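Local coordinates for extracellular solute-binding protein, family 1 (Bifidobacterium longum subsp. infantis ATCC 15697, PDB 3QUF), which probably captures an extracellular solute and delivers it to a membrane transporter for uptake, at residues A136-F141 and Q293-G298; S189-L194 and F367-W372; D154-T159 and G280-P285; L89-R94 and G297-G302. One frame throughout, in Å; residues are numbered along the deposited sequence. Where two conformers were deposited one is given.

Contact 1 of 4, residues A136-F141 and Q293-G298; sequences AWVGAF and QWINGG
Trp137 and Gly298 open a four-rung ladder of backbone hydrogen bonds, and Gly139 and Asn296 complete it two residues further along. The ladder pairs strand 135-144 with the start of strand 295-305 in the mixed sheet of the protein. Trp137 N donates to Gly298 O at 3.1 Å, and the carbonyl of Trp137 takes the return bond from Gly298 N. In the second hydrogen-bonded pair, Gly139 N sits 2.9 Å from Asn296 O but well above that carbonyl plane. Short-segment axes at 164° confirm the antiparallel sense. Between the two pairs lies the non-hydrogen-bonded pair Val138 and Gly297, whose CA atoms approach to 4.0 Å, and Val138 CA makes a CH contact with Asn296 O at 3.2 Å.

The aromatic contribution is a CH-pi contact. Gly297 CA stands 3.6 Å from the centroid of the six-membered ring of Trp137, only 4° from the ring normal, while Gly298 N lies over the same face. Trp137 CG is placed between the backbone N and the carbonyl carbon (chi1 65°), which folds the indole back across the neighbouring strand. Asn296 CB meets the ring obliquely; its amide is held from elsewhere, OD1 by Arg263 and ND2 by the carbonyl of Gly188.

Apolar packing occupies the other face of the sheet, where Val138 CG1 touches Ile295 CD1 at 3.9 Å and Phe362 of helix 355-362 also packs on Val138.

The backbone angles of Gly297 by themselves call for glycine, and the close approach of the strands at Val138 and Gly297 depends on it too, since a CB there would run into Trp137 O.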
loop_
_atom_site.group_PDB
_atom_site.type_symbol
_atom_site.label_atom_id
_atom_site.label_comp_id
_atom_site.label_asym_id
_atom_site.label_seq_id
_atom_site.Cartn_x
_atom_site.Cartn_y
_atom_site.Cartn_z
ATOM N N ALA A 136 -5.646 -5.707 -2.307
ATOM C CA ALA A 136 -4.923 -4.668 -1.593
ATOM C C ALA A 136 -4.345 -5.245 -0.324
ATOM O O ALA A 136 -4.803 -6.251 0.209
ATOM C CB ALA A 136 -5.850 -3.498 -1.247
ATOM N N TRP A 137 -3.332 -4.566 0.161
ATOM C CA TRP A 137 -2.800 -4.793 1.484
ATOM C C TRP A 137 -3.129 -3.601 2.371
ATOM O O TRP A 137 -3.387 -2.498 1.865
ATOM C CB TRP A 137 -1.287 -4.945 1.386
ATOM C CG TRP A 137 -0.572 -3.699 0.924
ATOM C CD1 TRP A 137 -0.292 -3.314 -0.367
ATOM C CD2 TRP A 137 -0.053 -2.649 1.757
ATOM N NE1 TRP A 137 0.315 -2.089 -0.392
ATOM C CE2 TRP A 137 0.516 -1.674 0.900
ATOM C CE3 TRP A 137 0.005 -2.453 3.133
ATOM C CZ2 TRP A 137 1.082 -0.509 1.385
ATOM C CZ3 TRP A 137 0.587 -1.280 3.621
ATOM C CH2 TRP A 137 1.110 -0.329 2.747
ATOM N N VAL A 138 -3.055 -3.825 3.679
ATOM C CA VAL A 138 -3.256 -2.768 4.658
ATOM C C VAL A 138 -2.267 -2.856 5.801
ATOM O O VAL A 138 -1.657 -3.907 6.064
ATOM C CB VAL A 138 -4.674 -2.781 5.206
ATOM C CG1 VAL A 138 -5.686 -2.498 4.096
ATOM C CG2 VAL A 138 -4.954 -4.082 5.952
ATOM N N GLY A 139 -2.067 -1.729 6.465
ATOM C CA GLY A 139 -1.246 -1.659 7.658
ATOM C C GLY A 139 -1.861 -0.660 8.633
ATOM O O GLY A 139 -2.558 0.284 8.229
ATOM N N ALA A 140 -1.553 -0.827 9.913
ATOM C CA ALA A 140 -2.180 -0.000 10.955
ATOM C C ALA A 140 -1.384 -0.100 12.252
ATOM O O ALA A 140 -0.297 -0.687 12.258
ATOM C CB ALA A 140 -3.657 -0.453 11.157
ATOM N N PHE A 141 -1.883 0.507 13.323
ATOM C CA PHE A 141 -1.214 0.470 14.605
ATOM C C PHE A 141 -1.726 -0.716 15.428
ATOM O O PHE A 141 -2.949 -0.910 15.605
ATOM C CB PHE A 141 -1.447 1.753 15.405
ATOM C CG PHE A 141 -0.385 2.844 15.250
ATOM C CD1 PHE A 141 0.892 2.618 14.771
ATOM C CD2 PHE A 141 -0.701 4.143 15.682
ATOM C CE1 PHE A 141 1.821 3.638 14.709
ATOM C CE2 PHE A 141 0.233 5.136 15.672
ATOM C CZ PHE A 141 1.492 4.901 15.180
ATOM N N GLN A 293 -8.937 9.782 10.933
ATOM C CA GLN A 293 -7.979 8.660 10.889
ATOM C C GLN A 293 -7.949 7.923 9.551
ATOM O O GLN A 293 -8.990 7.748 8.885
ATOM C CB GLN A 293 -8.220 7.655 12.010
ATOM C CG GLN A 293 -8.264 8.231 13.415
ATOM C CD GLN A 293 -9.581 8.904 13.733
ATOM O OE1 GLN A 293 -10.611 8.672 13.062
ATOM N NE2 GLN A 293 -9.560 9.766 14.771
ATOM N N TRP A 294 -6.735 7.512 9.168
ATOM C CA TRP A 294 -6.470 6.703 7.974
ATOM C C TRP A 294 -5.651 5.464 8.360
ATOM O O TRP A 294 -5.044 5.404 9.419
ATOM C CB TRP A 294 -5.717 7.529 6.915
ATOM C CG TRP A 294 -6.624 8.470 6.179
ATOM C CD1 TRP A 294 -7.337 9.480 6.731
ATOM C CD2 TRP A 294 -6.988 8.422 4.813
ATOM N NE1 TRP A 294 -8.146 10.064 5.804
ATOM C CE2 TRP A 294 -7.938 9.455 4.600
ATOM C CE3 TRP A 294 -6.637 7.604 3.738
ATOM C CZ2 TRP A 294 -8.501 9.702 3.352
ATOM C CZ3 TRP A 294 -7.172 7.869 2.509
ATOM C CH2 TRP A 294 -8.143 8.902 2.335
ATOM N N ILE A 295 -5.630 4.485 7.457
ATOM C CA ILE A 295 -4.729 3.347 7.568
ATOM C C ILE A 295 -3.753 3.382 6.398
ATOM O O ILE A 295 -3.906 4.138 5.436
ATOM C CB ILE A 295 -5.478 1.998 7.673
ATOM C CG1 ILE A 295 -6.226 1.677 6.380
ATOM C CG2 ILE A 295 -6.402 2.008 8.887
ATOM C CD1 ILE A 295 -6.950 0.361 6.372
ATOM N N ASN A 296 -2.705 2.592 6.511
ATOM C CA ASN A 296 -1.838 2.374 5.386
ATOM C C ASN A 296 -2.496 1.345 4.450
ATOM O O ASN A 296 -3.155 0.389 4.872
ATOM C CB ASN A 296 -0.492 1.734 5.794
ATOM C CG ASN A 296 0.447 2.621 6.648
ATOM O OD1 ASN A 296 1.359 2.070 7.296
ATOM N ND2 ASN A 296 0.265 3.941 6.667
ATOM N N GLY A 297 -2.204 1.458 3.167
ATOM C CA GLY A 297 -2.563 0.398 2.250
ATOM C C GLY A 297 -2.426 0.834 0.814
ATOM O O GLY A 297 -2.184 2.006 0.498
ATOM N N GLY A 298 -2.578 -0.133 -0.069
ATOM C CA GLY A 298 -2.476 0.147 -1.493
ATOM C C GLY A 298 -2.833 -1.085 -2.288
ATOM O O GLY A 298 -3.012 -2.172 -1.714
#

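Contact 2 of 4, residues S189-L194 and F367-W372; sequences SFTGLL and FYWVNW
Thr191 OG1 is gripped by two partners: the carbonyl of Ala187, just before helix 188-199, and a water at 2.8 Å. The same water accepts from Val370 N at 3.0 Å, so it bridges the helix to the chain that follows strand 367-368. No direct hydrogen bond joins the two segments. The water also lies 3.1 Å above the plane of the Trp369 indole, over its middle, and is thus confined by two polar groups and an aromatic face.

Thr191 carries the apolar part as well. With CG2 anti to the backbone N and OG1 beside it (chi1 -60°), the methyl reaches Trp369 CE3 at 3.7 Å while the hydroxyl stays over the ring face. The threonine and indole side chains cross at about a right angle. Trp369 CB points away from the helix, yet the six-membered ring swings back to it; the Trp369 ring also meets that of Trp137 edge-to-face. Replacing Trp369 by an alanine would probably leave the Thr191 methyl without the indole it rests against and the bridging water without the aromatic face beside it.

One turn on, Leu194 CD2 meets Val370 CG2 at 3.7 Å and approaches the edge of the Tyr368 ring, with CE2 at 4.4 Å. Asp208 receives the hydroxyl end of Tyr368 in a hydrogen bond.

The contact seats a helix against the end of a short strand. Its cohesion is chiefly apolar, and one water-mediated link gives the N-H of Val370, just past the strand, an acceptor.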
loop_
_atom_site.group_PDB
_atom_site.type_symbol
_atom_site.label_atom_id
_atom_site.label_comp_id
_atom_site.label_asym_id
_atom_site.label_seq_id
_atom_site.Cartn_x
_atom_site.Cartn_y
_atom_site.Cartn_z
ATOM N N SER A 189 3.851 5.378 10.054
ATOM C CA SER A 189 3.165 6.383 10.902
ATOM C C SER A 189 3.084 7.745 10.219
ATOM O O SER A 189 2.062 8.432 10.271
ATOM C CB SER A 189 3.861 6.513 12.294
ATOM O OG SER A 189 5.238 6.916 12.196
ATOM N N PHE A 190 4.188 8.157 9.607
ATOM C CA PHE A 190 4.221 9.382 8.850
ATOM C C PHE A 190 3.217 9.315 7.707
ATOM O O PHE A 190 2.481 10.262 7.473
ATOM C CB PHE A 190 5.620 9.651 8.271
ATOM C CG PHE A 190 5.656 10.844 7.387
ATOM C CD1 PHE A 190 5.742 12.136 7.919
ATOM C CD2 PHE A 190 5.528 10.693 6.012
ATOM C CE1 PHE A 190 5.730 13.232 7.099
ATOM C CE2 PHE A 190 5.516 11.815 5.192
ATOM C CZ PHE A 190 5.613 13.074 5.746
ATOM N N THR A 191 3.193 8.188 6.995
ATOM C CA THR A 191 2.282 8.067 5.848
ATOM C C THR A 191 0.834 8.171 6.317
ATOM O O THR A 191 0.013 8.821 5.651
ATOM C CB THR A 191 2.546 6.784 5.082
ATOM O OG1 THR A 191 3.909 6.833 4.618
ATOM C CG2 THR A 191 1.609 6.632 3.889
ATOM N N GLY A 192 0.527 7.554 7.457
ATOM C CA GLY A 192 -0.822 7.648 8.034
ATOM C C GLY A 192 -1.207 9.067 8.392
ATOM O O GLY A 192 -2.353 9.500 8.196
ATOM N N LEU A 193 -0.239 9.824 8.902
ATOM C CA LEU A 193 -0.464 11.204 9.268
ATOM C C LEU A 193 -0.637 12.082 8.040
ATOM O O LEU A 193 -1.515 12.930 7.996
ATOM C CB LEU A 193 0.689 11.668 10.160
ATOM C CG LEU A 193 0.491 12.998 10.882
ATOM C CD1 LEU A 193 -0.701 12.914 11.843
ATOM C CD2 LEU A 193 1.792 13.392 11.623
ATOM N N LEU A 194 0.184 11.837 7.025
ATOM C CA LEU A 194 0.074 12.475 5.729
ATOM C C LEU A 194 -1.292 12.206 5.097
ATOM O O LEU A 194 -1.940 13.158 4.572
ATOM C CB LEU A 194 1.202 11.990 4.809
ATOM C CG LEU A 194 1.195 12.575 3.416
ATOM C CD1 LEU A 194 1.497 14.082 3.415
ATOM C CD2 LEU A 194 2.185 11.779 2.466
ATOM N N PHE A 367 -7.447 4.359 3.058
ATOM C CA PHE A 367 -6.131 3.762 3.073
ATOM C C PHE A 367 -5.263 4.451 2.023
ATOM O O PHE A 367 -5.753 4.866 0.956
ATOM C CB PHE A 367 -6.185 2.247 2.835
ATOM C CG PHE A 367 -6.773 1.839 1.487
ATOM C CD1 PHE A 367 -8.133 1.633 1.347
ATOM C CD2 PHE A 367 -5.939 1.575 0.410
ATOM C CE1 PHE A 367 -8.667 1.250 0.137
ATOM C CE2 PHE A 367 -6.463 1.185 -0.817
ATOM C CZ PHE A 367 -7.830 1.006 -0.937
ATOM N N TYR A 368 -3.971 4.547 2.300
ATOM C CA TYR A 368 -3.064 5.242 1.411
ATOM C C TYR A 368 -1.634 4.765 1.632
ATOM O O TYR A 368 -1.294 4.333 2.715
ATOM C CB TYR A 368 -3.148 6.767 1.627
ATOM C CG TYR A 368 -2.295 7.563 0.682
ATOM C CD1 TYR A 368 -2.539 7.526 -0.680
ATOM C CD2 TYR A 368 -1.181 8.307 1.134
ATOM C CE1 TYR A 368 -1.775 8.233 -1.584
ATOM C CE2 TYR A 368 -0.458 9.058 0.272
ATOM C CZ TYR A 368 -0.733 8.994 -1.117
ATOM O OH TYR A 368 0.006 9.684 -2.031
ATOM N N TRP A 369 -0.835 4.884 0.585
ATOM C CA TRP A 369 0.601 4.715 0.628
ATOM C C TRP A 369 1.190 5.665 -0.424
ATOM O O TRP A 369 0.550 5.933 -1.438
ATOM C CB TRP A 369 0.979 3.248 0.330
ATOM C CG TRP A 369 2.406 2.954 0.699
ATOM C CD1 TRP A 369 3.447 2.688 -0.156
ATOM C CD2 TRP A 369 2.945 2.887 2.023
ATOM N NE1 TRP A 369 4.606 2.474 0.561
ATOM C CE2 TRP A 369 4.320 2.607 1.901
ATOM C CE3 TRP A 369 2.403 3.078 3.304
ATOM C CZ2 TRP A 369 5.149 2.485 3.008
ATOM C CZ3 TRP A 369 3.221 2.958 4.382
ATOM C CH2 TRP A 369 4.591 2.668 4.230
ATOM N N VAL A 370 2.384 6.197 -0.176
ATOM C CA VAL A 370 3.030 7.077 -1.163
ATOM C C VAL A 370 3.638 6.213 -2.285
ATOM O O VAL A 370 4.697 5.587 -2.102
ATOM C CB VAL A 370 4.086 7.982 -0.554
ATOM C CG1 VAL A 370 4.687 8.908 -1.640
ATOM C CG2 VAL A 370 3.458 8.926 0.561
ATOM N N ASN A 371 2.972 6.188 -3.423
ATOM C CA ASN A 371 3.379 5.369 -4.577
ATOM C C ASN A 371 3.912 6.326 -5.641
ATOM O O ASN A 371 3.185 6.802 -6.536
ATOM C CB ASN A 371 2.206 4.494 -5.067
ATOM C CG ASN A 371 1.895 3.348 -4.133
ATOM O OD1 ASN A 371 0.746 3.172 -3.662
ATOM N ND2 ASN A 371 2.887 2.576 -3.857
ATOM N N TRP A 372 5.188 6.675 -5.537
ATOM C CA TRP A 372 5.763 7.723 -6.356
ATOM C C TRP A 372 5.608 7.386 -7.853
ATOM O O TRP A 372 5.898 6.264 -8.242
ATOM C CB TRP A 372 7.248 7.861 -6.123
ATOM C CG TRP A 372 7.693 7.708 -4.685
ATOM C CD1 TRP A 372 8.044 6.559 -4.071
ATOM C CD2 TRP A 372 7.856 8.747 -3.715
ATOM N NE1 TRP A 372 8.413 6.803 -2.774
ATOM C CE2 TRP A 372 8.315 8.144 -2.534
ATOM C CE3 TRP A 372 7.709 10.131 -3.744
ATOM C CZ2 TRP A 372 8.623 8.876 -1.396
ATOM C CZ3 TRP A 372 7.999 10.847 -2.598
ATOM C CH2 TRP A 372 8.423 10.222 -1.454
HETATM O O HOH W 1 4.311 5.737 2.079
#

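Contact 3 of 4, residues D154-T159 and G280-P285; sequences DKFPKT and GVAPFP
Phe156 packs on Ala282 and Pro285 in an apolar, water-bridged contact between the loop leading into helix 160-172 and the end of strand 279-282 with the turn after it. The touching parts run in nearly the same direction, 23° apart, without any direct hydrogen bond between the segments.

Phe156 supplies the first cluster. Its CG lies anti to the backbone N (chi1 -158°), which carries the ring to the strand, where Ala282 CB meets Phe156 CG obliquely at 3.6 Å. At the ring edge, Pro285 CG stands 4.2 Å from Phe156 CE2. Pro157 CD of the same loop lies over one ring face, and Tyr143 of strand 135-144 also meets the phenylalanine.

The second cluster surrounds Pro285, whose CB comes to 3.4 Å from Thr159 C. Nearby, Pro285 CA directs a CH toward Lys158 O at 3.5 Å; that carbonyl also accepts from Gln293 NE2. Thr159 is the N-cap of helix 160-172, its side chain capping a backbone N of the helix and its own N bonded to Glu162.

Between the clusters a single water donates to Pro157 O at 2.8 Å and to Pro283 O at 3.0 Å. Two carbonyls that cannot bond to each other are thereby paired through one molecule. Within these two segments the link is apolar packing and one water; a backbone hydrogen bond follows just beyond, between Lys158 and Ala286.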
loop_
_atom_site.group_PDB
_atom_site.type_symbol
_atom_site.label_atom_id
_atom_site.label_comp_id
_atom_site.label_asym_id
_atom_site.label_seq_id
_atom_site.Cartn_x
_atom_site.Cartn_y
_atom_site.Cartn_z
ATOM N N ASP A 154 -8.027 3.464 27.951
ATOM C CA ASP A 154 -8.826 2.277 27.655
ATOM C C ASP A 154 -9.147 2.194 26.161
ATOM O O ASP A 154 -9.653 1.171 25.694
ATOM C CB ASP A 154 -10.132 2.271 28.469
ATOM C CG ASP A 154 -11.278 2.983 27.760
ATOM O OD1 ASP A 154 -11.291 4.236 27.737
ATOM O OD2 ASP A 154 -12.170 2.275 27.231
ATOM N N LYS A 155 -8.859 3.283 25.426
ATOM C CA LYS A 155 -9.097 3.390 23.990
ATOM C C LYS A 155 -7.874 4.040 23.336
ATOM O O LYS A 155 -7.134 4.802 23.973
ATOM C CB LYS A 155 -10.311 4.275 23.714
ATOM C CG LYS A 155 -11.672 3.613 24.003
ATOM C CD LYS A 155 -12.809 4.655 24.051
ATOM C CE LYS A 155 -13.162 5.224 22.657
ATOM N NZ LYS A 155 -13.754 4.199 21.736
ATOM N N PHE A 156 -7.674 3.759 22.058
ATOM C CA PHE A 156 -6.523 4.304 21.371
ATOM C C PHE A 156 -6.759 5.761 21.006
ATOM O O PHE A 156 -7.850 6.100 20.558
ATOM C CB PHE A 156 -6.195 3.494 20.121
ATOM C CG PHE A 156 -4.784 3.671 19.684
ATOM C CD1 PHE A 156 -3.771 2.963 20.294
ATOM C CD2 PHE A 156 -4.452 4.610 18.723
ATOM C CE1 PHE A 156 -2.454 3.159 19.937
ATOM C CE2 PHE A 156 -3.143 4.822 18.374
ATOM C CZ PHE A 156 -2.130 4.086 18.979
ATOM N N PRO A 157 -5.728 6.607 21.160
ATOM C CA PRO A 157 -5.818 8.004 20.756
ATOM C C PRO A 157 -6.343 8.235 19.345
ATOM O O PRO A 157 -5.890 7.578 18.388
ATOM C CB PRO A 157 -4.371 8.490 20.872
ATOM C CG PRO A 157 -3.835 7.758 21.975
ATOM C CD PRO A 157 -4.451 6.352 21.849
ATOM N N LYS A 158 -7.257 9.189 19.227
ATOM C CA LYS A 158 -7.856 9.547 17.968
ATOM C C LYS A 158 -7.028 10.551 17.164
ATOM O O LYS A 158 -7.085 10.516 15.953
ATOM C CB LYS A 158 -9.269 10.069 18.195
ATOM C CG LYS A 158 -10.215 8.937 18.551
ATOM C CD LYS A 158 -11.651 9.449 18.704
ATOM C CE LYS A 158 -12.613 8.299 19.037
ATOM N NZ LYS A 158 -12.286 7.058 18.268
ATOM N N THR A 159 -6.272 11.432 17.833
ATOM C CA THR A 159 -5.487 12.436 17.141
ATOM C C THR A 159 -4.026 12.306 17.477
ATOM O O THR A 159 -3.657 11.775 18.506
ATOM C CB THR A 159 -5.951 13.850 17.517
ATOM O OG1 THR A 159 -5.651 14.083 18.904
ATOM C CG2 THR A 159 -7.458 13.998 17.264
ATOM N N GLY A 280 -4.652 -4.670 20.579
ATOM C CA GLY A 280 -5.719 -4.165 19.735
ATOM C C GLY A 280 -5.133 -3.577 18.472
ATOM O O GLY A 280 -3.915 -3.495 18.341
ATOM N N VAL A 281 -5.997 -3.208 17.522
ATOM C CA VAL A 281 -5.562 -2.652 16.258
ATOM C C VAL A 281 -6.342 -1.386 15.960
ATOM O O VAL A 281 -7.573 -1.451 15.853
ATOM C CB VAL A 281 -5.753 -3.629 15.070
ATOM C CG1 VAL A 281 -5.210 -3.023 13.790
ATOM C CG2 VAL A 281 -5.042 -4.971 15.382
ATOM N N ALA A 282 -5.625 -0.279 15.740
ATOM C CA ALA A 282 -6.256 1.018 15.555
ATOM C C ALA A 282 -5.744 1.650 14.279
ATOM O O ALA A 282 -4.620 1.371 13.873
ATOM C CB ALA A 282 -5.905 1.922 16.735
ATOM N N PRO A 283 -6.566 2.495 13.623
ATOM C CA PRO A 283 -6.001 3.296 12.558
ATOM C C PRO A 283 -4.972 4.285 13.114
ATOM O O PRO A 283 -4.856 4.465 14.346
ATOM C CB PRO A 283 -7.229 4.061 12.018
ATOM C CG PRO A 283 -8.091 4.229 13.215
ATOM C CD PRO A 283 -7.900 2.971 14.037
ATOM N N PHE A 284 -4.225 4.928 12.233
ATOM C CA PHE A 284 -3.287 5.931 12.698
ATOM C C PHE A 284 -4.036 7.144 13.236
ATOM O O PHE A 284 -5.121 7.480 12.739
ATOM C CB PHE A 284 -2.340 6.351 11.596
ATOM C CG PHE A 284 -1.470 5.237 11.125
ATOM C CD1 PHE A 284 -0.342 4.860 11.829
ATOM C CD2 PHE A 284 -1.825 4.517 10.002
ATOM C CE1 PHE A 284 0.424 3.774 11.413
ATOM C CE2 PHE A 284 -1.072 3.435 9.586
ATOM C CZ PHE A 284 0.064 3.074 10.287
ATOM N N PRO A 285 -3.483 7.798 14.251
ATOM C CA PRO A 285 -4.115 9.013 14.743
ATOM C C PRO A 285 -4.259 10.075 13.665
ATOM O O PRO A 285 -3.440 10.180 12.757
ATOM C CB PRO A 285 -3.161 9.506 15.824
ATOM C CG PRO A 285 -2.322 8.312 16.189
ATOM C CD PRO A 285 -2.199 7.556 14.913
HETATM O O HOH W 2 -6.534 6.199 16.047
#

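Contact 4 of 4, residues L89-R94 and G297-G302; sequences LTMDNR and GGPDQG
Leu89 and Gly302 form a hydrogen-bonded antiparallel pair: Leu89 N reaches Gly302 O at 2.9 Å, approaching 43° out of the carbonyl plane, and Gly302 N returns to Leu89 O at 2.9 Å. Beside it, Gln301 OE1 reaches the turn, where Met91 N makes a weak bond to it at 3.3 Å. A water bridges the same two atoms, accepting from Met91 N at 2.9 Å and donating to Gln301 OE1. The bend of the glutamine chain at chi2 (-46°) brings OE1 back against Thr90 CA and CB. Selenomethionine Met91 also curls, so that its CE touches Pro299 CG at 3.9 Å.

The pair joins strand 86-89, whose other neighbour is the parallel strand 30-36, to the far part of the long strand 295-305, which pairs with strand 135-144 before it. This is consistent with a strand that passes between the two lobes, as in other solute-binding proteins.

In the next shell, Thr90 shapes the turn. Its OG1 accepts from Asp92 N, an ST turn, and from Asn93 N, an ST motif, while Asn93 OD1 receives Thr90 N at 2.7 Å. A valine in place of Thr90 would lose the hydroxyl and would probably leave the N-H groups of Asp92 and Asn93 without that acceptor, the turn then being held by fewer bonds. On the opposite segment, Gln301 NE2 donates to Asp300 OD1 at 3.1 Å, which fixes the rotation of the amide; Asp300 itself is the centre of an inverse gamma turn.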
loop_
_atom_site.group_PDB
_atom_site.type_symbol
_atom_site.label_atom_id
_atom_site.label_comp_id
_atom_site.label_asym_id
_atom_site.label_seq_id
_atom_site.Cartn_x
_atom_site.Cartn_y
_atom_site.Cartn_z
ATOM N N LEU A 89 0.997 -4.201 -13.922
ATOM C CA LEU A 89 1.495 -2.886 -13.628
ATOM C C LEU A 89 1.768 -2.862 -12.134
ATOM O O LEU A 89 0.861 -2.992 -11.314
ATOM C CB LEU A 89 0.477 -1.826 -13.995
ATOM C CG LEU A 89 0.080 -1.771 -15.479
ATOM C CD1 LEU A 89 -0.993 -0.713 -15.693
ATOM C CD2 LEU A 89 1.258 -1.498 -16.384
ATOM N N THR A 90 3.036 -2.761 -11.802
ATOM C CA THR A 90 3.459 -2.783 -10.421
ATOM C C THR A 90 3.763 -1.369 -9.960
ATOM O O THR A 90 3.775 -0.434 -10.763
ATOM C CB THR A 90 4.684 -3.630 -10.225
ATOM O OG1 THR A 90 5.876 -2.961 -10.705
ATOM C CG2 THR A 90 4.521 -5.004 -10.944
HETATM N N MSE A 91 4.058 -1.202 -8.662
HETATM C CA MSE A 91 4.381 0.144 -8.188
HETATM C C MSE A 91 5.688 0.665 -8.749
HETATM O O MSE A 91 5.916 1.903 -8.823
HETATM C CB MSE A 91 4.382 0.183 -6.644
HETATM C CG MSE A 91 3.019 -0.204 -6.020
HETATM SE SE MSE A 91 1.509 0.911 -6.582
HETATM C CE MSE A 91 0.691 -0.248 -7.984
ATOM N N ASP A 92 6.540 -0.232 -9.245
ATOM C CA ASP A 92 7.795 0.191 -9.823
ATOM C C ASP A 92 7.775 0.418 -11.344
ATOM O O ASP A 92 8.682 1.071 -11.860
ATOM C CB ASP A 92 8.888 -0.841 -9.533
ATOM C CG ASP A 92 9.265 -0.895 -8.070
ATOM O OD1 ASP A 92 9.224 0.156 -7.389
ATOM O OD2 ASP A 92 9.567 -2.012 -7.605
ATOM N N ASN A 93 6.808 -0.136 -12.076
ATOM C CA ASN A 93 6.800 0.051 -13.526
ATOM C C ASN A 93 5.531 0.702 -14.067
ATOM O O ASN A 93 5.417 0.885 -15.290
ATOM C CB ASN A 93 7.074 -1.287 -14.254
ATOM C CG ASN A 93 5.831 -2.198 -14.285
ATOM O OD1 ASN A 93 4.838 -1.873 -13.676
ATOM N ND2 ASN A 93 5.880 -3.301 -15.011
ATOM N N ARG A 94 4.585 1.068 -13.200
ATOM C CA ARG A 94 3.238 1.419 -13.715
ATOM C C ARG A 94 3.285 2.591 -14.696
ATOM O O ARG A 94 2.687 2.505 -15.785
ATOM C CB ARG A 94 2.230 1.693 -12.601
ATOM C CG ARG A 94 2.637 2.779 -11.636
ATOM C CD ARG A 94 1.735 2.779 -10.387
ATOM N NE ARG A 94 2.060 3.954 -9.613
ATOM C CZ ARG A 94 1.602 5.196 -9.846
ATOM N NH1 ARG A 94 0.768 5.481 -10.840
ATOM N NH2 ARG A 94 2.072 6.213 -9.124
ATOM N N GLY A 297 -2.204 1.458 3.167
ATOM C CA GLY A 297 -2.563 0.398 2.250
ATOM C C GLY A 297 -2.426 0.834 0.814
ATOM O O GLY A 297 -2.184 2.006 0.498
ATOM N N GLY A 298 -2.578 -0.133 -0.069
ATOM C CA GLY A 298 -2.476 0.147 -1.493
ATOM C C GLY A 298 -2.833 -1.085 -2.288
ATOM O O GLY A 298 -3.012 -2.172 -1.714
ATOM N N PRO A 299 -2.971 -0.930 -3.620
ATOM C CA PRO A 299 -3.296 -2.034 -4.470
ATOM C C PRO A 299 -2.124 -3.029 -4.560
ATOM O O PRO A 299 -0.969 -2.621 -4.649
ATOM C CB PRO A 299 -3.564 -1.343 -5.827
ATOM C CG PRO A 299 -2.565 -0.224 -5.839
ATOM C CD PRO A 299 -2.689 0.293 -4.404
ATOM N N ASP A 300 -2.435 -4.310 -4.561
ATOM C CA ASP A 300 -1.425 -5.362 -4.772
ATOM C C ASP A 300 -1.264 -5.542 -6.290
ATOM O O ASP A 300 -1.719 -6.533 -6.885
ATOM C CB ASP A 300 -1.795 -6.659 -4.079
ATOM C CG ASP A 300 -0.668 -7.683 -4.143
ATOM O OD1 ASP A 300 0.499 -7.247 -4.405
ATOM O OD2 ASP A 300 -0.905 -8.864 -3.779
ATOM N N GLN A 301 -0.645 -4.531 -6.904
ATOM C CA GLN A 301 -0.460 -4.389 -8.350
ATOM C C GLN A 301 -1.770 -4.355 -9.156
ATOM O O GLN A 301 -2.862 -4.469 -8.616
ATOM C CB GLN A 301 0.459 -5.489 -8.909
ATOM C CG GLN A 301 1.476 -6.031 -7.977
ATOM C CD GLN A 301 2.222 -5.013 -7.198
ATOM O OE1 GLN A 301 2.581 -3.928 -7.680
ATOM N NE2 GLN A 301 2.433 -5.344 -5.909
ATOM N N GLY A 302 -1.621 -4.111 -10.436
ATOM C CA GLY A 302 -2.738 -4.042 -11.373
ATOM C C GLY A 302 -2.522 -5.021 -12.502
ATOM O O GLY A 302 -1.398 -5.443 -12.777
HETATM O O HOH W 3 4.819 -3.075 -6.633
#

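Strand 295-305 is the common thread. Contact 1 pairs its start with strand 135-144, contact 4 pairs its later part with the end of strand 86-89, and the two share Gly297 and Gly298 although their centres lie about 15 Å apart. Contact 2, centred about 8 Å from contact 1, sets helix 188-199 against strand 367-368, a parallel neighbour of strand 295-305. Contact 3 packs the 154-159 loop on strand 279-282, about 28 Å from contact 4, centre to centre. Along the chain, contact 3 lies within the span of contact 1, whereas contact 2 crosses it. Helix and loop thus pack on strands of one mixed sheet that probably runs through both lobes.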